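Local coordinates for SusD superfamily protein (PDB 3MCX) that is of unknown function but, as a zinc-binding outer-membrane member of the SusD family, probably helps capture glycans at the cell surface for uptake, at residues 304-309 against 388-394; 179-184 against 207-212; 42-47 against 274-278; 142-146 against 452-456. All coordinates share one frame; numbering follows the deposited sequence. Where two conformers were deposited one is given.

Contact 1: residues 304-309 against 388-394; sequences DPKDVR and RTTDTSQ. With ZN (zinc ion), chain F.
R388 lays its CB over the centre of the R309 guanidinium, 3.6 Å from R309 CZ, and the two guanidinium planes stand nearly perpendicular, 89° apart. The two like charges are probably offset by the acids around them: D307 grips R309 side-on through NE and NH2, and E413 pairs with both arginines, joined by E409 at R309 and E255 at R388. R388 O accepts V308 N at 2.8 Å, and R388 CD also touches V308 CG1. T389 follows with the short side-chain bond of the contact: its OG1, set anti to the backbone N (chi1 -177°), donates to the syn lone pair of D304 OD2 at 2.6 Å. The same OG1 accepts from D391 N, closing an ST turn. T390 OG1 lies 3.5 Å from K306 CB, crossing the lysine's aliphatic root at about a right angle. D391 OD1 binds zinc at 2.1 Å and accepts from S393 N, the Asx turn that brings both ligands to the metal, while OD2 accepts hydrogen bonds from a zinc-bound water and from a second water that also donates to D304 OD1, probably easing the repulsion between the two carboxylates. S393 OG completes the protein's share of the metal shell at 2.3 Å from zinc, four waters filling the rest. Q394 stacks its amide on the D304 carboxylate, planes 18° apart, and sends NE2 to D391 OD2 from above that carboxylate. The result is a six-coordinate zinc site on an Asx turn, with Q394 bonded to the metal-binding carboxylate and D304 linked to it through a water.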
loop_
_atom_site.group_PDB
_atom_site.type_symbol
_atom_site.label_atom_id
_atom_site.label_comp_id
_atom_site.label_asym_id
_atom_site.label_seq_id
_atom_site.Cartn_x
_atom_site.Cartn_y
_atom_site.Cartn_z
ATOM N N ASP A 304 6.801 -24.368 1.549
ATOM C CA ASP A 304 8.237 -24.491 1.264
ATOM C C ASP A 304 9.047 -24.221 2.533
ATOM O O ASP A 304 9.227 -23.065 2.911
ATOM C CB ASP A 304 8.661 -23.552 0.106
ATOM C CG ASP A 304 10.152 -23.637 -0.206
ATOM O OD1 ASP A 304 10.840 -24.502 0.381
ATOM O OD2 ASP A 304 10.624 -22.811 -1.027
ATOM N N PRO A 305 9.528 -25.282 3.199
ATOM C CA PRO A 305 10.318 -25.079 4.421
ATOM C C PRO A 305 11.662 -24.374 4.230
ATOM O O PRO A 305 12.223 -23.902 5.231
ATOM C CB PRO A 305 10.541 -26.497 4.962
ATOM C CG PRO A 305 9.750 -27.395 4.140
ATOM C CD PRO A 305 9.220 -26.701 2.952
ATOM N N LYS A 306 12.154 -24.274 2.983
ATOM C CA LYS A 306 13.447 -23.630 2.691
ATOM C C LYS A 306 13.308 -22.126 2.406
ATOM O O LYS A 306 14.291 -21.448 2.088
ATOM C CB LYS A 306 14.098 -24.292 1.457
ATOM C CG LYS A 306 14.277 -25.811 1.556
ATOM C CD LYS A 306 15.121 -26.192 2.706
ATOM C CE LYS A 306 15.461 -27.681 2.623
ATOM N NZ LYS A 306 16.272 -28.125 3.782
ATOM N N ASP A 307 12.090 -21.612 2.492
ATOM C CA ASP A 307 11.797 -20.232 2.177
ATOM C C ASP A 307 12.452 -19.302 3.233
ATOM O O ASP A 307 12.221 -19.439 4.434
ATOM C CB ASP A 307 10.286 -20.047 2.145
ATOM C CG ASP A 307 9.863 -18.770 1.484
ATOM O OD1 ASP A 307 10.415 -17.670 1.782
ATOM O OD2 ASP A 307 8.896 -18.819 0.675
ATOM N N VAL A 308 13.261 -18.351 2.782
ATOM C CA VAL A 308 13.902 -17.409 3.714
ATOM C C VAL A 308 12.880 -16.574 4.493
ATOM O O VAL A 308 13.189 -16.122 5.593
ATOM C CB VAL A 308 14.876 -16.468 2.961
ATOM C CG1 VAL A 308 14.155 -15.476 2.085
ATOM C CG2 VAL A 308 15.868 -15.763 3.964
ATOM N N ARG A 309 11.674 -16.379 3.958
ATOM C CA ARG A 309 10.669 -15.512 4.593
ATOM C C ARG A 309 10.120 -16.086 5.914
ATOM O O ARG A 309 9.471 -15.355 6.670
ATOM C CB ARG A 309 9.576 -15.170 3.567
ATOM C CG ARG A 309 10.138 -14.261 2.493
ATOM C CD ARG A 309 9.309 -14.188 1.230
ATOM N NE ARG A 309 9.287 -15.458 0.508
ATOM C CZ ARG A 309 8.962 -15.590 -0.771
ATOM N NH1 ARG A 309 8.687 -14.528 -1.525
ATOM N NH2 ARG A 309 8.894 -16.788 -1.302
ATOM N N ARG A 388 14.594 -16.386 -2.820
ATOM C CA ARG A 388 13.821 -16.575 -1.595
ATOM C C ARG A 388 13.812 -18.018 -1.091
ATOM O O ARG A 388 13.333 -18.299 0.011
ATOM C CB ARG A 388 12.386 -16.070 -1.790
ATOM C CG ARG A 388 12.295 -14.609 -2.175
ATOM C CD ARG A 388 12.732 -13.686 -1.068
ATOM N NE ARG A 388 12.534 -12.346 -1.524
ATOM C CZ ARG A 388 13.475 -11.574 -2.057
ATOM N NH1 ARG A 388 14.716 -11.989 -2.145
ATOM N NH2 ARG A 388 13.115 -10.363 -2.467
ATOM N N THR A 389 14.285 -18.940 -1.909
ATOM C CA THR A 389 14.362 -20.341 -1.511
ATOM C C THR A 389 15.573 -21.012 -2.120
ATOM O O THR A 389 16.074 -20.584 -3.155
ATOM C CB THR A 389 13.075 -21.118 -1.892
ATOM O OG1 THR A 389 13.169 -22.466 -1.415
ATOM C CG2 THR A 389 12.850 -21.125 -3.418
ATOM N N THR A 390 16.050 -22.068 -1.479
ATOM C CA THR A 390 17.098 -22.900 -2.068
ATOM C C THR A 390 16.564 -24.105 -2.845
ATOM O O THR A 390 17.336 -24.850 -3.421
ATOM C CB THR A 390 18.054 -23.423 -0.996
ATOM O OG1 THR A 390 17.282 -24.041 0.042
ATOM C CG2 THR A 390 18.868 -22.264 -0.407
ATOM N N ASP A 391 15.243 -24.285 -2.837
ATOM C CA ASP A 391 14.634 -25.426 -3.527
ATOM C C ASP A 391 14.426 -24.992 -4.993
ATOM O O ASP A 391 13.521 -24.236 -5.295
ATOM C CB ASP A 391 13.283 -25.734 -2.865
ATOM C CG ASP A 391 12.553 -26.892 -3.523
ATOM O OD1 ASP A 391 13.084 -27.506 -4.481
ATOM O OD2 ASP A 391 11.401 -27.127 -3.109
ATOM N N THR A 392 15.270 -25.508 -5.883
ATOM C CA THR A 392 15.245 -25.092 -7.302
ATOM C C THR A 392 13.961 -25.484 -8.038
ATOM O O THR A 392 13.535 -24.773 -8.969
ATOM C CB THR A 392 16.437 -25.665 -8.072
ATOM O OG1 THR A 392 16.355 -27.091 -8.107
ATOM C CG2 THR A 392 17.757 -25.237 -7.427
ATOM N N SER A 393 13.309 -26.559 -7.588
ATOM C CA SER A 393 12.044 -26.987 -8.186
ATOM C C SER A 393 10.905 -26.019 -7.945
ATOM O O SER A 393 9.853 -26.164 -8.562
ATOM C CB SER A 393 11.642 -28.394 -7.696
ATOM O OG SER A 393 11.217 -28.339 -6.345
ATOM N N GLN A 394 11.083 -25.034 -7.058
ATOM C CA GLN A 394 10.060 -23.989 -6.867
ATOM C C GLN A 394 9.985 -23.043 -8.035
ATOM O O GLN A 394 8.953 -22.403 -8.237
ATOM C CB GLN A 394 10.289 -23.180 -5.583
ATOM C CG GLN A 394 10.205 -24.028 -4.327
ATOM C CD GLN A 394 8.798 -24.523 -4.036
ATOM O OE1 GLN A 394 7.826 -23.838 -4.348
ATOM N NE2 GLN A 394 8.695 -25.742 -3.471
HETATM ZN ZN ZN F . 12.739 -29.491 -5.041
HETATM O O HOH W 1 10.812 -27.030 -0.483
HETATM O O HOH W 2 10.933 -29.682 -3.701
HETATM O O HOH W 3 14.504 -29.135 -6.258
HETATM O O HOH W 4 12.452 -31.274 -6.008
HETATM O O HOH W 5 14.078 -30.394 -3.674
#

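Contact 2: residues 179-184 against 207-212; sequences VVSDMS and LLSRVY
M183, a selenomethionine, runs extended beyond CG and so carries SE and CE across to helix 207-212, while V180 holds CG1 anti to its backbone N (chi1 170°) and presents it to Y212. The M183 chain slides past L208 in the opposite direction, with M183 CB 3.8 Å from L208 CG, and crosses L207 at about a right angle, SE resting 4.0 Å from L207 CB. Its terminal CE reaches V211 CG2. V211 CG1 meets two valines, 3.9 Å from both V179 CG1 and V180 CG2. V180 CG1 sits obliquely against the Y212 ring and only 3.3 Å from Y212 OH. At this border the surface turns polar: one water joins S184 OG to Y212 OH, lying at the edge of the tyrosine ring, and S184 OG also bonds back to V180 O at 2.7 Å, from above the carbonyl plane and on the face opposite S184 N. An alanine in place of L208 would remove the branch that packs on M183 CB and SE, and is likely to open a gap that frees the selenomethionine chain to shift. The segments run antiparallel at 164° with axes 10.6 Å apart, and L133 and F134 of helix 115-140 back V179. Side-chain contact here is mostly apolar, consistent with the helix pair being held mainly by hydrophobic burial, with the polar link a water bridge at one side of the interface.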
loop_
_atom_site.group_PDB
_atom_site.type_symbol
_atom_site.label_atom_id
_atom_site.label_comp_id
_atom_site.label_asym_id
_atom_site.label_seq_id
_atom_site.Cartn_x
_atom_site.Cartn_y
_atom_site.Cartn_z
ATOM N N VAL A 179 -5.204 10.007 -12.048
ATOM C CA VAL A 179 -4.024 9.450 -11.422
ATOM C C VAL A 179 -2.913 9.240 -12.443
ATOM O O VAL A 179 -1.764 9.655 -12.246
ATOM C CB VAL A 179 -4.337 8.118 -10.773
ATOM C CG1 VAL A 179 -3.034 7.414 -10.308
ATOM C CG2 VAL A 179 -5.344 8.316 -9.602
ATOM N N VAL A 180 -3.274 8.562 -13.532
ATOM C CA VAL A 180 -2.334 8.269 -14.613
ATOM C C VAL A 180 -1.780 9.551 -15.230
ATOM O O VAL A 180 -0.573 9.668 -15.466
ATOM C CB VAL A 180 -2.988 7.358 -15.683
ATOM C CG1 VAL A 180 -2.093 7.242 -16.933
ATOM C CG2 VAL A 180 -3.253 5.927 -15.073
ATOM N N SER A 181 -2.636 10.527 -15.460
ATOM C CA SER A 181 -2.199 11.807 -15.991
ATOM C C SER A 181 -1.152 12.477 -15.078
ATOM O O SER A 181 -0.093 12.947 -15.538
ATOM C CB SER A 181 -3.413 12.723 -16.146
ATOM O OG SER A 181 -3.069 13.989 -16.676
ATOM N N ASP A 182 -1.465 12.567 -13.798
ATOM C CA ASP A 182 -0.561 13.226 -12.844
ATOM C C ASP A 182 0.798 12.541 -12.794
ATOM O O ASP A 182 1.834 13.185 -12.873
ATOM C CB ASP A 182 -1.169 13.270 -11.455
ATOM C CG ASP A 182 -2.316 14.269 -11.330
ATOM O OD1 ASP A 182 -2.581 15.017 -12.274
ATOM O OD2 ASP A 182 -2.918 14.305 -10.223
HETATM N N MSE A 183 0.800 11.228 -12.699
HETATM C CA MSE A 183 2.076 10.520 -12.567
HETATM C C MSE A 183 2.853 10.584 -13.866
HETATM O O MSE A 183 4.087 10.766 -13.835
HETATM C CB MSE A 183 1.857 9.088 -12.151
HETATM C CG MSE A 183 1.182 8.891 -10.809
HETATM SE SE MSE A 183 1.261 7.016 -10.294
HETATM C CE MSE A 183 0.447 7.225 -8.565
ATOM N N SER A 184 2.162 10.453 -14.996
ATOM C CA SER A 184 2.816 10.482 -16.302
ATOM C C SER A 184 3.376 11.864 -16.636
ATOM O O SER A 184 4.497 11.989 -17.166
ATOM C CB SER A 184 1.823 10.054 -17.400
ATOM O OG SER A 184 1.341 8.733 -17.137
ATOM N N LEU A 207 5.178 3.022 -9.310
ATOM C CA LEU A 207 3.796 3.264 -8.887
ATOM C C LEU A 207 2.827 3.171 -10.070
ATOM O O LEU A 207 1.721 2.607 -9.940
ATOM C CB LEU A 207 3.651 4.635 -8.223
ATOM C CG LEU A 207 4.344 4.753 -6.865
ATOM C CD1 LEU A 207 4.416 6.254 -6.472
ATOM C CD2 LEU A 207 3.643 3.846 -5.795
ATOM N N LEU A 208 3.226 3.681 -11.233
ATOM C CA LEU A 208 2.400 3.512 -12.420
ATOM C C LEU A 208 2.181 2.034 -12.757
ATOM O O LEU A 208 1.094 1.663 -13.194
ATOM C CB LEU A 208 2.988 4.270 -13.615
ATOM C CG LEU A 208 2.583 5.751 -13.705
ATOM C CD1 LEU A 208 3.557 6.504 -14.673
ATOM C CD2 LEU A 208 1.128 5.875 -14.175
ATOM N N SER A 209 3.179 1.178 -12.539
ATOM C CA SER A 209 2.957 -0.264 -12.781
ATOM C C SER A 209 1.863 -0.816 -11.883
ATOM O O SER A 209 1.050 -1.642 -12.332
ATOM C CB SER A 209 4.242 -1.109 -12.714
ATOM O OG SER A 209 4.691 -1.326 -11.389
ATOM N N ARG A 210 1.818 -0.370 -10.630
ATOM C CA ARG A 210 0.772 -0.759 -9.714
ATOM C C ARG A 210 -0.572 -0.242 -10.171
ATOM O O ARG A 210 -1.552 -0.959 -10.136
ATOM C CB ARG A 210 1.120 -0.233 -8.318
ATOM C CG ARG A 210 0.069 -0.549 -7.245
ATOM C CD ARG A 210 0.338 0.167 -5.947
ATOM N NE ARG A 210 1.538 -0.295 -5.267
ATOM C CZ ARG A 210 2.060 0.287 -4.187
ATOM N NH1 ARG A 210 1.529 1.386 -3.691
ATOM N NH2 ARG A 210 3.113 -0.242 -3.596
ATOM N N VAL A 211 -0.624 1.047 -10.529
ATOM C CA VAL A 211 -1.879 1.636 -10.981
ATOM C C VAL A 211 -2.446 0.924 -12.222
ATOM O O VAL A 211 -3.618 0.500 -12.251
ATOM C CB VAL A 211 -1.722 3.176 -11.205
ATOM C CG1 VAL A 211 -2.954 3.779 -11.850
ATOM C CG2 VAL A 211 -1.367 3.855 -9.894
ATOM N N TYR A 212 -1.624 0.818 -13.260
ATOM C CA TYR A 212 -2.058 0.172 -14.505
ATOM C C TYR A 212 -2.487 -1.280 -14.267
ATOM O O TYR A 212 -3.468 -1.759 -14.840
ATOM C CB TYR A 212 -0.930 0.226 -15.513
ATOM C CG TYR A 212 -0.713 1.546 -16.231
ATOM C CD1 TYR A 212 -1.768 2.243 -16.819
ATOM C CD2 TYR A 212 0.582 2.080 -16.356
ATOM C CE1 TYR A 212 -1.541 3.436 -17.524
ATOM C CE2 TYR A 212 0.807 3.256 -17.066
ATOM C CZ TYR A 212 -0.245 3.937 -17.632
ATOM O OH TYR A 212 -0.004 5.106 -18.342
HETATM O O HOH W 6 2.335 6.396 -18.333
#

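Contact 3: residues 42-47 against 274-278; sequences GDNYWY and EGAPM
A276 N donates to G42 O, 2.9 Å apart and in the carbonyl plane with an N-H...O angle of 163°, so the start of one short helix is tied to the turn that precedes another. G275 CA, at the N-cap position before helix 276-279, adds a CA-H...O contact to the same oxygen. The methyl of A276 then drops onto one face of W46: CB stands 3.8 Å from the centroid of the five-membered ring in a CH-pi contact and 3.5 Å from W46 CD2, offset toward the rim. W46 reaches this position with CG anti to the backbone N (chi1 -169°). Farther along the indole, P277 crosses at about a right angle, P277 CG touching W46 CH2 at 3.5 Å. Y47 meets the same methyl with its edge, Y47 CD2 lying 3.9 Å from A276 CB, so the alanine is wedged between an aromatic face and an aromatic edge. At the other end, D43 CB presses on E274 O at 3.1 Å. A water accepts from Y47 OH, at 2.6 Å, and donates to both E274 O and E274 OE1, giving the carbonyl a polar partner and probably orienting the Y47 hydroxyl. The carboxylate of D43 is held by H38, S39 and the backbone N of N44, that of E274 by R67. W46 is further met edge-to-face by F338, and P277 leans on P346. Helix 44-51 thus joins helix 276-279 on this side, while Y45 packs into helix 115-140 and N44 and Y45 touch helix 81-106.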
loop_
_atom_site.group_PDB
_atom_site.type_symbol
_atom_site.label_atom_id
_atom_site.label_comp_id
_atom_site.label_asym_id
_atom_site.label_seq_id
_atom_site.Cartn_x
_atom_site.Cartn_y
_atom_site.Cartn_z
ATOM N N GLY A 42 1.090 6.250 7.744
ATOM C CA GLY A 42 1.487 5.793 9.073
ATOM C C GLY A 42 0.800 4.508 9.497
ATOM O O GLY A 42 1.374 3.703 10.238
ATOM N N ASP A 43 -0.463 4.345 9.096
ATOM C CA ASP A 43 -1.325 3.278 9.643
ATOM C C ASP A 43 -2.421 2.856 8.682
ATOM O O ASP A 43 -2.269 1.805 8.049
ATOM C CB ASP A 43 -1.804 3.621 11.064
ATOM C CG ASP A 43 -2.061 5.101 11.232
ATOM O OD1 ASP A 43 -2.722 5.662 10.357
ATOM O OD2 ASP A 43 -1.634 5.678 12.257
ATOM N N ASN A 44 -3.505 3.617 8.555
ATOM C CA ASN A 44 -4.664 3.099 7.833
ATOM C C ASN A 44 -4.354 2.634 6.405
ATOM O O ASN A 44 -4.765 1.528 6.032
ATOM C CB ASN A 44 -5.796 4.114 7.839
ATOM C CG ASN A 44 -6.288 4.380 9.231
ATOM O OD1 ASN A 44 -5.625 5.067 10.012
ATOM N ND2 ASN A 44 -7.495 3.850 9.565
ATOM N N TYR A 45 -3.612 3.425 5.631
ATOM C CA TYR A 45 -3.327 3.043 4.239
ATOM C C TYR A 45 -2.183 2.009 4.129
ATOM O O TYR A 45 -1.899 1.497 3.032
ATOM C CB TYR A 45 -3.071 4.258 3.366
ATOM C CG TYR A 45 -4.311 5.102 3.122
ATOM C CD1 TYR A 45 -4.731 6.048 4.043
ATOM C CD2 TYR A 45 -5.047 4.948 1.963
ATOM C CE1 TYR A 45 -5.852 6.831 3.806
ATOM C CE2 TYR A 45 -6.174 5.741 1.727
ATOM C CZ TYR A 45 -6.551 6.669 2.641
ATOM O OH TYR A 45 -7.653 7.462 2.407
ATOM N N TRP A 46 -1.498 1.771 5.242
ATOM C CA TRP A 46 -0.452 0.756 5.302
ATOM C C TRP A 46 -1.100 -0.607 5.490
ATOM O O TRP A 46 -0.902 -1.518 4.674
ATOM C CB TRP A 46 0.540 1.119 6.410
ATOM C CG TRP A 46 1.805 0.324 6.438
ATOM C CD1 TRP A 46 2.031 -0.899 5.896
ATOM C CD2 TRP A 46 3.007 0.709 7.124
ATOM N NE1 TRP A 46 3.347 -1.289 6.187
ATOM C CE2 TRP A 46 3.941 -0.317 6.951
ATOM C CE3 TRP A 46 3.384 1.841 7.880
ATOM C CZ2 TRP A 46 5.240 -0.247 7.484
ATOM C CZ3 TRP A 46 4.672 1.903 8.410
ATOM C CH2 TRP A 46 5.577 0.869 8.216
ATOM N N TYR A 47 -1.894 -0.767 6.537
ATOM C CA TYR A 47 -2.402 -2.097 6.860
ATOM C C TYR A 47 -3.756 -2.453 6.279
ATOM O O TYR A 47 -4.155 -3.625 6.309
ATOM C CB TYR A 47 -2.333 -2.383 8.364
ATOM C CG TYR A 47 -3.059 -1.415 9.269
ATOM C CD1 TYR A 47 -4.442 -1.219 9.173
ATOM C CD2 TYR A 47 -2.408 -0.781 10.305
ATOM C CE1 TYR A 47 -5.123 -0.334 10.047
ATOM C CE2 TYR A 47 -3.048 0.076 11.172
ATOM C CZ TYR A 47 -4.412 0.303 11.033
ATOM O OH TYR A 47 -5.063 1.170 11.906
ATOM N N GLU A 274 -0.380 4.098 17.126
ATOM C CA GLU A 274 -1.308 3.666 16.078
ATOM C C GLU A 274 -0.601 3.250 14.819
ATOM O O GLU A 274 -1.191 2.650 13.932
ATOM C CB GLU A 274 -2.344 4.760 15.756
ATOM C CG GLU A 274 -3.270 5.088 16.885
ATOM C CD GLU A 274 -4.323 4.039 17.201
ATOM O OE1 GLU A 274 -4.445 3.047 16.478
ATOM O OE2 GLU A 274 -5.033 4.219 18.237
ATOM N N GLY A 275 0.684 3.596 14.685
ATOM C CA GLY A 275 1.385 3.240 13.474
ATOM C C GLY A 275 1.421 1.744 13.233
ATOM O O GLY A 275 1.458 0.944 14.156
ATOM N N ALA A 276 1.434 1.356 11.959
ATOM C CA ALA A 276 1.422 -0.062 11.635
ATOM C C ALA A 276 2.492 -0.850 12.365
ATOM O O ALA A 276 2.213 -1.955 12.796
ATOM C CB ALA A 276 1.466 -0.319 10.101
ATOM N N PRO A 277 3.730 -0.342 12.446
ATOM C CA PRO A 277 4.761 -1.129 13.111
ATOM C C PRO A 277 4.403 -1.474 14.568
ATOM O O PRO A 277 4.628 -2.610 15.005
ATOM C CB PRO A 277 6.013 -0.266 12.965
ATOM C CG PRO A 277 5.792 0.406 11.641
ATOM C CD PRO A 277 4.305 0.786 11.687
HETATM N N MSE A 278 3.819 -0.540 15.318
HETATM C CA MSE A 278 3.386 -0.822 16.672
HETATM C C MSE A 278 2.157 -1.728 16.686
HETATM O O MSE A 278 1.997 -2.547 17.590
HETATM C CB MSE A 278 3.130 0.466 17.464
HETATM C CG MSE A 278 4.403 1.113 17.939
HETATM SE SE MSE A 278 5.613 0.011 18.976
HETATM C CE MSE A 278 4.381 -0.573 20.304
HETATM O O HOH W 7 -3.791 2.150 13.971
#

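Contact 4: residues 142-146 against 452-456; sequences MPYTN and ATDLR
N146 ND2 donates to A452 O at 2.9 Å in a nearly straight bond, 178° at the hydrogen. The acceptor lies exactly in the amide plane of N146, whereas the donor stands above the A452 carbonyl plane, 38° out of it. Alongside, the selenomethionine M142 folds over the backbone of 452-456: its chain bends at chi2 and chi3, which curls CE in to touch D454 O at 3.2 Å and T453 O at 3.5 Å. CE also meets A452 O, and SE lies 3.6 Å from D454 O. P143 CG adds a looser touch, 4.0 Å from A452 O, and T453 CG2 lies beside N146 ND2. A leucine in place of N146 would lack the amide donor and would probably leave A452 O without its partner from 142-146, loosening the tie between the loops. In the next shell, N146 N bonds to P143 O, steadying the turn that delivers the asparagine. D454 accepts R456 N and NE on OD1 and R456 NH2 on OD2, an Asx turn combined with a side-on salt bridge that probably helps set the course of the segment. R456 NH2 also reaches N446 O. This surface contact joins the loop leaving helix 115-140 to the loop between strand 449-450 and helix 463-468; P143 also rests on L425 of helix 420-426, and Y144 packs against helix 172-186.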
loop_
_atom_site.group_PDB
_atom_site.type_symbol
_atom_site.label_atom_id
_atom_site.label_comp_id
_atom_site.label_asym_id
_atom_site.label_seq_id
_atom_site.Cartn_x
_atom_site.Cartn_y
_atom_site.Cartn_z
HETATM N N MSE A 142 -15.493 0.713 -5.836
HETATM C CA MSE A 142 -15.373 -0.689 -6.243
HETATM C C MSE A 142 -14.206 -0.832 -7.226
HETATM O O MSE A 142 -13.864 0.108 -7.935
HETATM C CB MSE A 142 -16.671 -1.167 -6.900
HETATM C CG MSE A 142 -17.863 -1.208 -5.953
HETATM SE SE MSE A 142 -17.731 -2.419 -4.468
HETATM C CE MSE A 142 -17.759 -4.144 -5.386
ATOM N N PRO A 143 -13.610 -2.023 -7.291
ATOM C CA PRO A 143 -12.440 -2.213 -8.129
ATOM C C PRO A 143 -12.709 -1.882 -9.598
ATOM O O PRO A 143 -13.714 -2.276 -10.172
ATOM C CB PRO A 143 -12.102 -3.705 -7.967
ATOM C CG PRO A 143 -12.807 -4.133 -6.778
ATOM C CD PRO A 143 -13.939 -3.231 -6.523
ATOM N N TYR A 144 -11.741 -1.145 -10.155
ATOM C CA TYR A 144 -11.843 -0.742 -11.561
ATOM C C TYR A 144 -12.199 -1.921 -12.471
ATOM O O TYR A 144 -13.029 -1.807 -13.375
ATOM C CB TYR A 144 -10.532 -0.096 -12.021
ATOM C CG TYR A 144 -10.483 0.398 -13.446
ATOM C CD1 TYR A 144 -10.345 -0.492 -14.490
ATOM C CD2 TYR A 144 -10.546 1.753 -13.746
ATOM C CE1 TYR A 144 -10.304 -0.076 -15.806
ATOM C CE2 TYR A 144 -10.493 2.188 -15.060
ATOM C CZ TYR A 144 -10.394 1.270 -16.078
ATOM O OH TYR A 144 -10.340 1.664 -17.411
ATOM N N THR A 145 -11.520 -3.042 -12.254
ATOM C CA THR A 145 -11.649 -4.172 -13.172
ATOM C C THR A 145 -12.970 -4.904 -13.088
ATOM O O THR A 145 -13.266 -5.753 -13.925
ATOM C CB THR A 145 -10.483 -5.173 -12.984
ATOM O OG1 THR A 145 -10.335 -5.472 -11.600
ATOM C CG2 THR A 145 -9.173 -4.583 -13.506
ATOM N N ASN A 146 -13.805 -4.588 -12.108
ATOM C CA ASN A 146 -15.151 -5.159 -12.098
ATOM C C ASN A 146 -16.006 -4.681 -13.278
ATOM O O ASN A 146 -16.912 -5.388 -13.698
ATOM C CB ASN A 146 -15.899 -4.836 -10.792
ATOM C CG ASN A 146 -15.448 -5.654 -9.602
ATOM O OD1 ASN A 146 -14.464 -6.401 -9.672
ATOM N ND2 ASN A 146 -16.187 -5.529 -8.501
ATOM N N ALA A 452 -15.290 -10.441 -4.876
ATOM C CA ALA A 452 -14.719 -9.200 -5.420
ATOM C C ALA A 452 -15.777 -8.194 -5.882
ATOM O O ALA A 452 -15.471 -7.022 -6.089
ATOM C CB ALA A 452 -13.744 -9.511 -6.580
ATOM N N THR A 453 -17.012 -8.636 -5.924
ATOM C CA THR A 453 -18.184 -7.820 -6.226
ATOM C C THR A 453 -18.993 -7.467 -4.967
ATOM O O THR A 453 -20.030 -6.811 -5.084
ATOM C CB THR A 453 -19.091 -8.546 -7.192
ATOM O OG1 THR A 453 -19.350 -9.877 -6.708
ATOM C CG2 THR A 453 -18.417 -8.623 -8.604
ATOM N N ASP A 454 -18.499 -7.830 -3.788
ATOM C CA ASP A 454 -19.245 -7.531 -2.561
ATOM C C ASP A 454 -19.307 -5.998 -2.361
ATOM O O ASP A 454 -18.298 -5.333 -2.410
ATOM C CB ASP A 454 -18.560 -8.219 -1.378
ATOM C CG ASP A 454 -19.420 -8.254 -0.123
ATOM O OD1 ASP A 454 -19.751 -7.148 0.392
ATOM O OD2 ASP A 454 -19.728 -9.367 0.396
ATOM N N LEU A 455 -20.519 -5.497 -2.119
ATOM C CA LEU A 455 -20.712 -4.048 -1.933
ATOM C C LEU A 455 -19.819 -3.537 -0.826
ATOM O O LEU A 455 -19.433 -2.364 -0.877
ATOM C CB LEU A 455 -22.168 -3.681 -1.663
ATOM C CG LEU A 455 -23.191 -4.095 -2.697
ATOM C CD1 LEU A 455 -24.582 -3.716 -2.238
ATOM C CD2 LEU A 455 -22.804 -3.479 -4.016
ATOM N N ARG A 456 -19.496 -4.369 0.171
ATOM C CA ARG A 456 -18.700 -3.891 1.304
ATOM C C ARG A 456 -17.223 -3.635 0.990
ATOM O O ARG A 456 -16.500 -3.079 1.826
ATOM C CB ARG A 456 -18.845 -4.855 2.491
ATOM C CG ARG A 456 -20.266 -5.004 2.970
ATOM C CD ARG A 456 -20.435 -6.165 3.929
ATOM N NE ARG A 456 -20.104 -7.416 3.278
ATOM C CZ ARG A 456 -19.945 -8.559 3.921
ATOM N NH1 ARG A 456 -20.095 -8.600 5.249
ATOM N NH2 ARG A 456 -19.667 -9.676 3.239
#

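Along the chain, contact 3 opens first and contact 4 second, and their segments alternate: 42-47, 142-146, 274-278, 452-456. Contact 2 falls within the spans of both, whereas contact 1 lies within that of contact 4 and begins after contact 3 has closed. No two touch; contacts 2 and 4 come closest, their nearest atoms about 7 Å apart, and helix 115-140 borders contacts 2, 3 and 4. Contact 1 stands apart near the periphery, its centre about 33 Å from that of contact 2. The long-range crossings of contacts 3 and 4 therefore tie a helix and a loop of the N-terminal region to later parts of the chain, while contact 1 contains a peripheral zinc site.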